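C2 toxin component I (Clostridium botulinum, PDB 2J3Z) acts as the enzymatic component of the binary C2 toxin, an ADP-ribosyltransferase that probably transfers ADP-ribose from NAD to actin in the host cell. Local coordinates at residues 6-11 / 149-154; 19-24 / 174-179; 296-301 / 362-367. The protein carries 1 engineered substitution. All blocks are in the same frame, centred on the assembly; numbering follows the deposited sequence.

Interaction 1 of 3, residues 6-11 / 149-154; sequences EPIDFI and LGLNDN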
loop_
_atom_site.group_PDB
_atom_site.type_symbol
_atom_site.label_atom_id
_atom_site.label_comp_id
_atom_site.label_asym_id
_atom_site.label_seq_id
_atom_site.Cartn_x
_atom_site.Cartn_y
_atom_site.Cartn_z
ATOM N N GLU A 6 -1.587 -32.401 -2.373
ATOM C CA GLU A 6 -2.727 -31.616 -2.878
ATOM C C GLU A 6 -2.983 -30.389 -1.982
ATOM O O GLU A 6 -2.763 -30.444 -0.767
ATOM C CB GLU A 6 -3.987 -32.475 -3.025
ATOM C CG GLU A 6 -4.877 -32.469 -1.811
ATOM C CD GLU A 6 -6.102 -33.299 -2.006
ATOM O OE1 GLU A 6 -7.000 -32.827 -2.736
ATOM O OE2 GLU A 6 -6.158 -34.401 -1.420
ATOM N N PRO A 7 -3.408 -29.262 -2.581
ATOM C CA PRO A 7 -3.597 -28.056 -1.767
ATOM C C PRO A 7 -4.640 -28.230 -0.660
ATOM O O PRO A 7 -5.530 -29.104 -0.773
ATOM C CB PRO A 7 -4.095 -27.016 -2.788
ATOM C CG PRO A 7 -3.599 -27.530 -4.138
ATOM C CD PRO A 7 -3.708 -29.028 -4.008
ATOM N N ILE A 8 -4.528 -27.432 0.404
ATOM C CA ILE A 8 -5.641 -27.282 1.355
ATOM C C ILE A 8 -6.801 -26.647 0.582
ATOM O O ILE A 8 -6.651 -25.541 0.067
ATOM C CB ILE A 8 -5.279 -26.376 2.576
ATOM C CG1 ILE A 8 -4.147 -26.991 3.393
ATOM C CG2 ILE A 8 -6.509 -26.146 3.483
ATOM C CD1 ILE A 8 -3.241 -25.949 4.078
ATOM N N ASP A 9 -7.930 -27.350 0.488
ATOM C CA ASP A 9 -9.127 -26.833 -0.189
ATOM C C ASP A 9 -10.388 -27.421 0.433
ATOM O O ASP A 9 -10.658 -28.607 0.330
ATOM C CB ASP A 9 -9.080 -27.098 -1.704
ATOM C CG ASP A 9 -10.220 -26.407 -2.475
ATOM O OD1 ASP A 9 -10.278 -26.538 -3.722
ATOM O OD2 ASP A 9 -11.062 -25.725 -1.866
ATOM N N PHE A 10 -11.167 -26.571 1.078
ATOM C CA PHE A 10 -12.369 -27.004 1.783
ATOM C C PHE A 10 -13.637 -26.447 1.156
ATOM O O PHE A 10 -14.731 -26.673 1.655
ATOM C CB PHE A 10 -12.280 -26.590 3.248
ATOM C CG PHE A 10 -11.337 -27.441 4.059
ATOM C CD1 PHE A 10 -10.173 -26.892 4.600
ATOM C CD2 PHE A 10 -11.616 -28.792 4.290
ATOM C CE1 PHE A 10 -9.296 -27.695 5.365
ATOM C CE2 PHE A 10 -10.759 -29.580 5.042
ATOM C CZ PHE A 10 -9.597 -29.036 5.577
ATOM N N ILE A 11 -13.476 -25.736 0.045
ATOM C CA ILE A 11 -14.580 -25.038 -0.602
ATOM C C ILE A 11 -15.654 -26.037 -1.009
ATOM O O ILE A 11 -16.841 -25.849 -0.709
ATOM C CB ILE A 11 -14.062 -24.118 -1.764
ATOM C CG1 ILE A 11 -13.391 -22.879 -1.145
ATOM C CG2 ILE A 11 -15.191 -23.749 -2.760
ATOM C CD1 ILE A 11 -12.292 -22.235 -1.983
ATOM N N LEU A 149 -7.207 -15.790 5.106
ATOM C CA LEU A 149 -7.682 -16.672 4.050
ATOM C C LEU A 149 -8.788 -17.569 4.608
ATOM O O LEU A 149 -8.514 -18.511 5.339
ATOM C CB LEU A 149 -6.556 -17.507 3.423
ATOM C CG LEU A 149 -6.943 -18.336 2.199
ATOM C CD1 LEU A 149 -6.848 -17.545 0.837
ATOM C CD2 LEU A 149 -6.096 -19.594 2.167
ATOM N N GLY A 150 -10.026 -17.253 4.253
ATOM C CA GLY A 150 -11.174 -18.045 4.650
ATOM C C GLY A 150 -11.210 -19.343 3.871
ATOM O O GLY A 150 -11.056 -19.350 2.649
ATOM N N LEU A 151 -11.429 -20.445 4.571
ATOM C CA LEU A 151 -11.203 -21.753 3.948
ATOM C C LEU A 151 -12.427 -22.439 3.369
ATOM O O LEU A 151 -12.299 -23.299 2.503
ATOM C CB LEU A 151 -10.379 -22.678 4.866
ATOM C CG LEU A 151 -8.924 -22.231 5.136
ATOM C CD1 LEU A 151 -8.255 -23.231 6.015
ATOM C CD2 LEU A 151 -8.115 -22.080 3.878
ATOM N N ASN A 152 -13.611 -22.057 3.816
ATOM C CA ASN A 152 -14.853 -22.549 3.168
ATOM C C ASN A 152 -15.909 -21.467 2.990
ATOM O O ASN A 152 -15.638 -20.301 3.281
ATOM C CB ASN A 152 -15.442 -23.801 3.832
ATOM C CG ASN A 152 -15.830 -23.588 5.276
ATOM O OD1 ASN A 152 -15.954 -22.462 5.764
ATOM N ND2 ASN A 152 -16.043 -24.691 5.975
ATOM N N ASP A 153 -17.091 -21.865 2.515
ATOM C CA ASP A 153 -18.105 -20.893 2.105
ATOM C C ASP A 153 -18.776 -20.192 3.279
ATOM O O ASP A 153 -19.425 -19.167 3.074
ATOM C CB ASP A 153 -19.149 -21.519 1.151
ATOM C CG ASP A 153 -18.670 -21.569 -0.332
ATOM O OD1 ASP A 153 -17.549 -21.096 -0.642
ATOM O OD2 ASP A 153 -19.428 -22.103 -1.195
ATOM N N ASN A 154 -18.616 -20.736 4.490
ATOM C CA ASN A 154 -19.022 -20.054 5.729
ATOM C C ASN A 154 -18.222 -18.780 6.034
ATOM O O ASN A 154 -18.693 -17.913 6.772
ATOM C CB ASN A 154 -18.927 -21.001 6.936
ATOM C CG ASN A 154 -19.873 -22.180 6.842
ATOM O OD1 ASN A 154 -21.027 -22.036 6.414
ATOM N ND2 ASN A 154 -19.393 -23.364 7.242
HETATM O O HOH W 1 -10.053 -24.239 1.463
#

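Interaction 2 of 3, residues 19-24 / 174-179; sequences KKWGKE and YGVLND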
loop_
_atom_site.group_PDB
_atom_site.type_symbol
_atom_site.label_atom_id
_atom_site.label_comp_id
_atom_site.label_asym_id
_atom_site.label_seq_id
_atom_site.Cartn_x
_atom_site.Cartn_y
_atom_site.Cartn_z
ATOM N N LYS A 19 -13.923 -27.759 10.028
ATOM C CA LYS A 19 -13.921 -27.611 11.497
ATOM C C LYS A 19 -12.907 -28.512 12.222
ATOM O O LYS A 19 -12.198 -28.055 13.130
ATOM C CB LYS A 19 -15.319 -27.870 12.071
ATOM C CG LYS A 19 -16.340 -26.757 11.873
ATOM C CD LYS A 19 -16.293 -25.725 13.005
ATOM C CE LYS A 19 -15.413 -24.533 12.655
ATOM N NZ LYS A 19 -15.200 -23.668 13.832
ATOM N N LYS A 20 -12.842 -29.780 11.816
ATOM C CA LYS A 20 -11.935 -30.753 12.430
ATOM C C LYS A 20 -10.476 -30.367 12.149
ATOM O O LYS A 20 -9.662 -30.307 13.067
ATOM C CB LYS A 20 -12.236 -32.163 11.932
ATOM C CG LYS A 20 -11.558 -33.258 12.730
ATOM C CD LYS A 20 -12.224 -34.629 12.470
ATOM C CE LYS A 20 -11.908 -35.637 13.576
ATOM N NZ LYS A 20 -12.993 -36.689 13.768
ATOM N N TRP A 21 -10.167 -30.082 10.887
ATOM C CA TRP A 21 -8.853 -29.639 10.492
ATOM C C TRP A 21 -8.452 -28.339 11.221
ATOM O O TRP A 21 -7.303 -28.183 11.684
ATOM C CB TRP A 21 -8.854 -29.402 8.982
ATOM C CG TRP A 21 -7.489 -29.113 8.426
ATOM C CD1 TRP A 21 -6.559 -30.040 8.021
ATOM C CD2 TRP A 21 -6.889 -27.822 8.206
ATOM N NE1 TRP A 21 -5.433 -29.405 7.564
ATOM C CE2 TRP A 21 -5.602 -28.048 7.668
ATOM C CE3 TRP A 21 -7.315 -26.503 8.406
ATOM C CZ2 TRP A 21 -4.740 -27.012 7.328
ATOM C CZ3 TRP A 21 -6.461 -25.475 8.078
ATOM C CH2 TRP A 21 -5.178 -25.732 7.540
ATOM N N GLY A 22 -9.411 -27.411 11.299
ATOM C CA GLY A 22 -9.191 -26.091 11.868
ATOM C C GLY A 22 -8.865 -26.125 13.342
ATOM O O GLY A 22 -8.024 -25.350 13.811
ATOM N N LYS A 23 -9.529 -27.024 14.065
ATOM C CA LYS A 23 -9.391 -27.150 15.518
ATOM C C LYS A 23 -8.005 -27.690 15.897
ATOM O O LYS A 23 -7.312 -27.102 16.734
ATOM C CB LYS A 23 -10.494 -28.055 16.069
ATOM C CG LYS A 23 -10.485 -28.237 17.573
ATOM C CD LYS A 23 -11.615 -29.177 17.986
ATOM C CE LYS A 23 -11.813 -29.177 19.500
ATOM N NZ LYS A 23 -12.851 -30.171 19.869
ATOM N N GLU A 24 -7.604 -28.792 15.259
ATOM C CA GLU A 24 -6.276 -29.354 15.458
ATOM C C GLU A 24 -5.154 -28.361 15.128
ATOM O O GLU A 24 -4.229 -28.172 15.920
ATOM C CB GLU A 24 -6.105 -30.642 14.652
ATOM C CG GLU A 24 -4.904 -31.469 15.113
ATOM C CD GLU A 24 -4.892 -31.721 16.633
ATOM O OE1 GLU A 24 -5.954 -32.089 17.205
ATOM O OE2 GLU A 24 -3.813 -31.554 17.263
ATOM N N TYR A 174 2.019 -18.843 8.263
ATOM C CA TYR A 174 0.579 -18.834 8.467
ATOM C C TYR A 174 0.216 -19.245 9.863
ATOM O O TYR A 174 0.961 -19.949 10.539
ATOM C CB TYR A 174 -0.108 -19.790 7.482
ATOM C CG TYR A 174 -0.009 -21.259 7.852
ATOM C CD1 TYR A 174 1.209 -21.944 7.794
ATOM C CD2 TYR A 174 -1.141 -21.968 8.237
ATOM C CE1 TYR A 174 1.299 -23.291 8.137
ATOM C CE2 TYR A 174 -1.068 -23.312 8.587
ATOM C CZ TYR A 174 0.151 -23.981 8.528
ATOM O OH TYR A 174 0.224 -25.333 8.880
ATOM N N GLY A 175 -0.958 -18.828 10.289
ATOM C CA GLY A 175 -1.584 -19.465 11.422
ATOM C C GLY A 175 -2.986 -19.854 11.026
ATOM O O GLY A 175 -3.497 -19.430 9.978
ATOM N N VAL A 176 -3.606 -20.700 11.842
ATOM C CA VAL A 176 -4.999 -21.030 11.603
ATOM C C VAL A 176 -5.842 -20.670 12.819
ATOM O O VAL A 176 -5.482 -20.964 13.986
ATOM C CB VAL A 176 -5.282 -22.497 11.134
ATOM C CG1 VAL A 176 -4.350 -22.951 10.011
ATOM C CG2 VAL A 176 -5.156 -23.425 12.238
ATOM N N LEU A 177 -6.953 -20.010 12.505
ATOM C CA LEU A 177 -7.944 -19.637 13.478
ATOM C C LEU A 177 -9.224 -20.382 13.175
ATOM O O LEU A 177 -9.708 -20.447 12.023
ATOM C CB LEU A 177 -8.169 -18.121 13.486
ATOM C CG LEU A 177 -6.967 -17.280 13.943
ATOM C CD1 LEU A 177 -7.178 -15.792 13.626
ATOM C CD2 LEU A 177 -6.658 -17.504 15.423
ATOM N N ASN A 178 -9.744 -20.958 14.243
ATOM C CA ASN A 178 -10.985 -21.671 14.229
ATOM C C ASN A 178 -11.931 -20.976 15.207
ATOM O O ASN A 178 -11.717 -21.030 16.415
ATOM C CB ASN A 178 -10.698 -23.109 14.664
ATOM C CG ASN A 178 -11.907 -23.985 14.618
ATOM O OD1 ASN A 178 -12.502 -24.299 15.639
ATOM N ND2 ASN A 178 -12.279 -24.398 13.432
ATOM N N ASP A 179 -12.938 -20.281 14.690
ATOM C CA ASP A 179 -14.031 -19.786 15.541
ATOM C C ASP A 179 -15.378 -19.873 14.861
ATOM O O ASP A 179 -15.538 -19.451 13.706
ATOM C CB ASP A 179 -13.821 -18.331 16.022
ATOM C CG ASP A 179 -14.005 -17.303 14.909
ATOM O OD1 ASP A 179 -13.897 -17.695 13.740
ATOM O OD2 ASP A 179 -14.249 -16.109 15.187
#

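Interaction 3 of 3, residues 296-301 / 362-367; sequences IAYRRV and RFIFRL. With SO4 (sulfate ion), chain M.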
loop_
_atom_site.group_PDB
_atom_site.type_symbol
_atom_site.label_atom_id
_atom_site.label_comp_id
_atom_site.label_asym_id
_atom_site.label_seq_id
_atom_site.Cartn_x
_atom_site.Cartn_y
_atom_site.Cartn_z
ATOM N N ILE A 296 7.806 0.524 -5.299
ATOM C CA ILE A 296 7.090 1.594 -4.646
ATOM C C ILE A 296 8.074 2.614 -4.048
ATOM O O ILE A 296 9.060 2.252 -3.357
ATOM C CB ILE A 296 6.109 1.061 -3.575
ATOM C CG1 ILE A 296 5.251 -0.078 -4.140
ATOM C CG2 ILE A 296 5.233 2.172 -3.052
ATOM C CD1 ILE A 296 4.202 0.369 -5.163
ATOM N N ALA A 297 7.802 3.884 -4.353
ATOM C CA ALA A 297 8.529 4.993 -3.774
ATOM C C ALA A 297 7.458 5.962 -3.295
ATOM O O ALA A 297 6.303 5.878 -3.703
ATOM C CB ALA A 297 9.466 5.617 -4.765
ATOM N N TYR A 298 7.847 6.858 -2.403
ATOM C CA TYR A 298 6.913 7.709 -1.674
ATOM C C TYR A 298 7.202 9.190 -1.844
ATOM O O TYR A 298 8.373 9.611 -1.882
ATOM C CB TYR A 298 7.003 7.356 -0.182
ATOM C CG TYR A 298 6.438 5.994 0.116
ATOM C CD1 TYR A 298 7.246 4.860 0.154
ATOM C CD2 TYR A 298 5.073 5.840 0.342
ATOM C CE1 TYR A 298 6.692 3.599 0.420
ATOM C CE2 TYR A 298 4.523 4.614 0.626
ATOM C CZ TYR A 298 5.311 3.492 0.663
ATOM O OH TYR A 298 4.693 2.276 0.947
ATOM N N ARG A 299 6.127 9.965 -1.897
ATOM C CA ARG A 299 6.212 11.415 -1.935
ATOM C C ARG A 299 5.113 11.982 -1.053
ATOM O O ARG A 299 3.940 11.924 -1.404
ATOM C CB ARG A 299 6.041 11.933 -3.376
ATOM C CG ARG A 299 6.209 13.406 -3.531
ATOM C CD ARG A 299 6.224 13.838 -5.033
ATOM N NE ARG A 299 6.029 15.290 -5.115
ATOM C CZ ARG A 299 6.962 16.211 -4.877
ATOM N NH1 ARG A 299 6.644 17.496 -4.957
ATOM N NH2 ARG A 299 8.196 15.854 -4.557
ATOM N N ARG A 300 5.488 12.522 0.095
ATOM C CA ARG A 300 4.522 13.194 0.954
ATOM C C ARG A 300 4.392 14.650 0.502
ATOM O O ARG A 300 5.409 15.340 0.274
ATOM C CB ARG A 300 4.951 13.092 2.429
ATOM C CG ARG A 300 4.838 11.676 3.038
ATOM C CD ARG A 300 5.197 11.656 4.519
ATOM N NE ARG A 300 4.727 10.419 5.163
ATOM C CZ ARG A 300 3.610 10.315 5.898
ATOM N NH1 ARG A 300 2.837 11.379 6.129
ATOM N NH2 ARG A 300 3.270 9.132 6.418
ATOM N N VAL A 301 3.145 15.110 0.380
ATOM C CA VAL A 301 2.819 16.492 -0.013
ATOM C C VAL A 301 1.689 17.049 0.857
ATOM O O VAL A 301 1.057 16.304 1.623
ATOM C CB VAL A 301 2.433 16.631 -1.553
ATOM C CG1 VAL A 301 3.524 16.108 -2.466
ATOM C CG2 VAL A 301 1.066 15.962 -1.881
ATOM N N ARG A 362 0.026 15.287 4.932
ATOM C CA ARG A 362 -1.169 14.394 4.973
ATOM C C ARG A 362 -1.467 13.509 3.755
ATOM O O ARG A 362 -2.192 12.518 3.865
ATOM C CB ARG A 362 -2.436 15.239 5.247
ATOM C CG ARG A 362 -2.575 15.711 6.676
ATOM C CD ARG A 362 -3.710 16.704 6.832
ATOM N NE ARG A 362 -3.896 17.121 8.228
ATOM C CZ ARG A 362 -3.283 18.162 8.797
ATOM N NH1 ARG A 362 -3.513 18.440 10.064
ATOM N NH2 ARG A 362 -2.435 18.925 8.110
ATOM N N PHE A 363 -0.919 13.881 2.600
ATOM C CA PHE A 363 -1.228 13.221 1.342
ATOM C C PHE A 363 0.034 12.460 0.927
ATOM O O PHE A 363 1.041 13.057 0.536
ATOM C CB PHE A 363 -1.662 14.257 0.277
ATOM C CG PHE A 363 -2.775 15.181 0.739
ATOM C CD1 PHE A 363 -4.093 14.947 0.364
ATOM C CD2 PHE A 363 -2.499 16.283 1.575
ATOM C CE1 PHE A 363 -5.115 15.792 0.796
ATOM C CE2 PHE A 363 -3.514 17.118 2.029
ATOM C CZ PHE A 363 -4.830 16.879 1.634
ATOM N N ILE A 364 -0.039 11.137 1.030
ATOM C CA ILE A 364 1.095 10.267 0.911
ATOM C C ILE A 364 0.899 9.539 -0.371
ATOM O O ILE A 364 0.125 8.591 -0.407
ATOM C CB ILE A 364 1.133 9.213 2.069
ATOM C CG1 ILE A 364 1.090 9.879 3.450
ATOM C CG2 ILE A 364 2.367 8.310 1.951
ATOM C CD1 ILE A 364 0.548 8.960 4.586
ATOM N N PHE A 365 1.562 10.004 -1.434
ATOM C CA PHE A 365 1.578 9.293 -2.699
ATOM C C PHE A 365 2.423 8.005 -2.579
ATOM O O PHE A 365 3.614 8.051 -2.220
ATOM C CB PHE A 365 2.199 10.158 -3.781
ATOM C CG PHE A 365 1.288 11.211 -4.342
ATOM C CD1 PHE A 365 0.135 10.859 -5.054
ATOM C CD2 PHE A 365 1.610 12.562 -4.199
ATOM C CE1 PHE A 365 -0.692 11.843 -5.602
ATOM C CE2 PHE A 365 0.774 13.554 -4.735
ATOM C CZ PHE A 365 -0.369 13.189 -5.441
ATOM N N ARG A 366 1.802 6.874 -2.872
ATOM C CA ARG A 366 2.488 5.598 -2.913
ATOM C C ARG A 366 2.523 5.234 -4.397
ATOM O O ARG A 366 1.512 4.805 -4.990
ATOM C CB ARG A 366 1.765 4.562 -2.056
ATOM C CG ARG A 366 2.337 3.164 -2.100
ATOM C CD ARG A 366 1.677 2.239 -1.023
ATOM N NE ARG A 366 2.192 0.882 -1.109
ATOM C CZ ARG A 366 1.646 -0.099 -1.837
ATOM N NH1 ARG A 366 0.535 0.123 -2.540
ATOM N NH2 ARG A 366 2.208 -1.319 -1.867
ATOM N N LEU A 367 3.720 5.414 -4.967
ATOM C CA LEU A 367 3.929 5.479 -6.409
ATOM C C LEU A 367 4.525 4.217 -6.936
ATOM O O LEU A 367 5.583 3.802 -6.497
ATOM C CB LEU A 367 4.892 6.625 -6.740
ATOM C CG LEU A 367 4.448 8.060 -7.055
ATOM C CD1 LEU A 367 2.953 8.400 -6.872
ATOM C CD2 LEU A 367 5.318 9.008 -6.287
HETATM S S SO4 M . 9.076 20.081 -3.906
HETATM O O1 SO4 M . 7.977 19.939 -4.858
HETATM O O2 SO4 M . 8.678 19.677 -2.550
HETATM O O3 SO4 M . 10.177 19.203 -4.332
HETATM O O4 SO4 M . 9.481 21.487 -3.837
#

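Interaction 1 of 3, residues 6-11 / 149-154
Water 1 bridges Phe10 and Leu151, taking the backbone hydrogen of Phe10 N at 2.6 Å and giving one of its own to Leu151 O at 2.6 Å. No direct hydrogen bond joins the two segments, so this water carries their polar link, while Leu151 O lies against Phe10 CB at 3.4 Å. The Phe10 ring comes to Leu151 with its edge: CD1 is 4.2 Å from Leu151 CB, which lies near the ring plane. Beside this contact, methyl meets methyl, Ile8 CG2 to Leu151 CD1 at 4.2 Å. Phe10 O rests 3.7 Å from Asn152 CB, and the side chains of Ile11 and Asp153 cross at about a right angle. The CG2 branch of Ile11, anti to the backbone N while CG1 stands beside it (chi1 -74°), faces Asp153, whose OD1 is hydrogen-bonded to Tyr101 OH. An Asx turn shapes segment 6-11: Asp9 OD2 accepts from Ile11 N at 3.1 Å, met on the anti side and 32° out of the carboxylate plane. From Ile8 to Ile11 and from Leu151 to Asp153 the chains run nearly parallel, 7° apart end to end. Ile8 is tied by backbone bonds to Asp97 and to Ile99 of strand 98-102, and Leu151, just after strand 147-150, to Val183 of strand 182-187; helix 15-31 packs on Ile8, Phe10, Leu151 and Asn152.

Interaction 2 of 3, residues 19-24 / 174-179
Val176 puts its two methyls to different parts of helix 19-24. CG1 meets the six-membered ring of Trp21, 3.8 Å from CH2, obliquely and with the two side chains crossing at about a right angle; the indole reaches there because its CG stands anti to the backbone N (chi1 -172°), which brings the six-membered ring over to Val176. CG2 of Val176 rests on the helix backbone instead, 3.8 Å from Gly22 O. Leu177 turns to the other face of the strand. Asn178 then points back at the helix and makes the largest single contribution to the contact. Its CB lies 3.6 Å from Gly22 O, and Gly22, with no side chain, lets the backbones close to 5.3 Å between its CA and Asn178 CA. The amide of Asn178 lies beside Lys19, whose chain is bent at chi2 and chi3, which brings its end to the amide. Lys19 NZ and Asn178 ND2 are 3.0 Å apart, but both are donors and make no hydrogen bond. The backbone of Asn178 is held too, its N by Glu26 of the same helix and its O by Lys45. At Asp179 the side chain faces away; its OD1 is 6.1 Å from Lys19 NZ, so the charged atoms are not in contact, though the opposite charges may attract weakly. With axes 7.3 Å apart and at 121°, this is a helix packed closely through a glycine on the outermost strand of a mixed sheet, in the N-terminal of the two ADP-ribosyltransferase-like units of this toxin family.

Interaction 3 of 3, residues 296-301 / 362-367
Ala297 pairs with Leu367, Arg299 with Phe365 and Val301 with Phe363 as antiparallel hydrogen-bonded pairs, six backbone bonds in all. The shortest include Val301 N to Phe363 O at 2.9 Å. The longest is Phe363 N to Val301 O at 3.3 Å. Most donors lie in or near the carbonyl plane of their acceptor; Phe365 N is the exception, standing 39° above that of Arg299 O. Between these pairs, CA-H...O contacts add to the seam, among them Tyr298 CA to Phe365 O at 3.4 Å.

Apolar packing occupies both faces. On the face of Arg299 and Phe365, Val301 CG2 touches Phe365 CE2 at 3.7 Å, obliquely to the ring. On the other, Tyr298 CD2 meets Ile364 CG2 at 4.0 Å.

The arginines provide the remaining contacts. Arg300 and Ile364 run side by side, with Ile364 CG1 3.4 Å above the guanidinium plane; Ser353, Gln418 and Thr354 take the N-H groups. Arg366, extended after a CG anti to the backbone N (chi1 176°), lies alongside Tyr298, ring and guanidinium planes 50° apart, and Ile296 CG2 comes against Arg366 CG. Tyr298 OH sits at the guanidinium edge, 3.5 Å from Arg366 NE, and both bind Asp220; Asp422 and Glu218 complete three salt bridges. Arg299 reaches out on the Phe365 face: its NH1 bonds a sulfate oxygen, O1, at 2.8 Å, and NH2 bonds Ser348 O.

Sulfate is also held by Arg265 and probably came from the crystallisation liquor. Its place between Arg299 and Arg265 is consistent with a site that accepts anions, and Arg299 is probably the arginine of the Arg-Ser-Glu motif of these transferases, which would suit binding of the NAD phosphates.

From the N terminus, the loop segment 6-11 of interaction 1 comes first and helix segment 19-24 of interaction 2 soon after; their partners follow in the same order, 149-154 and then 174-179, so the two long loops cross. Both contacts reach the same eight-stranded sheet, and they touch through Trp21, whose atoms meet Phe10, Leu151 and Ile8: together they fasten the N-terminal loop and helix 15-31 to that sheet. Interaction 3 opens only after both have closed. It joins strands 295-301 and 363-369 in the second, five-stranded sheet, closing a loop of 60 residues, with its centre about 36 Å from that of interaction 1 and 38 Å from that of interaction 2.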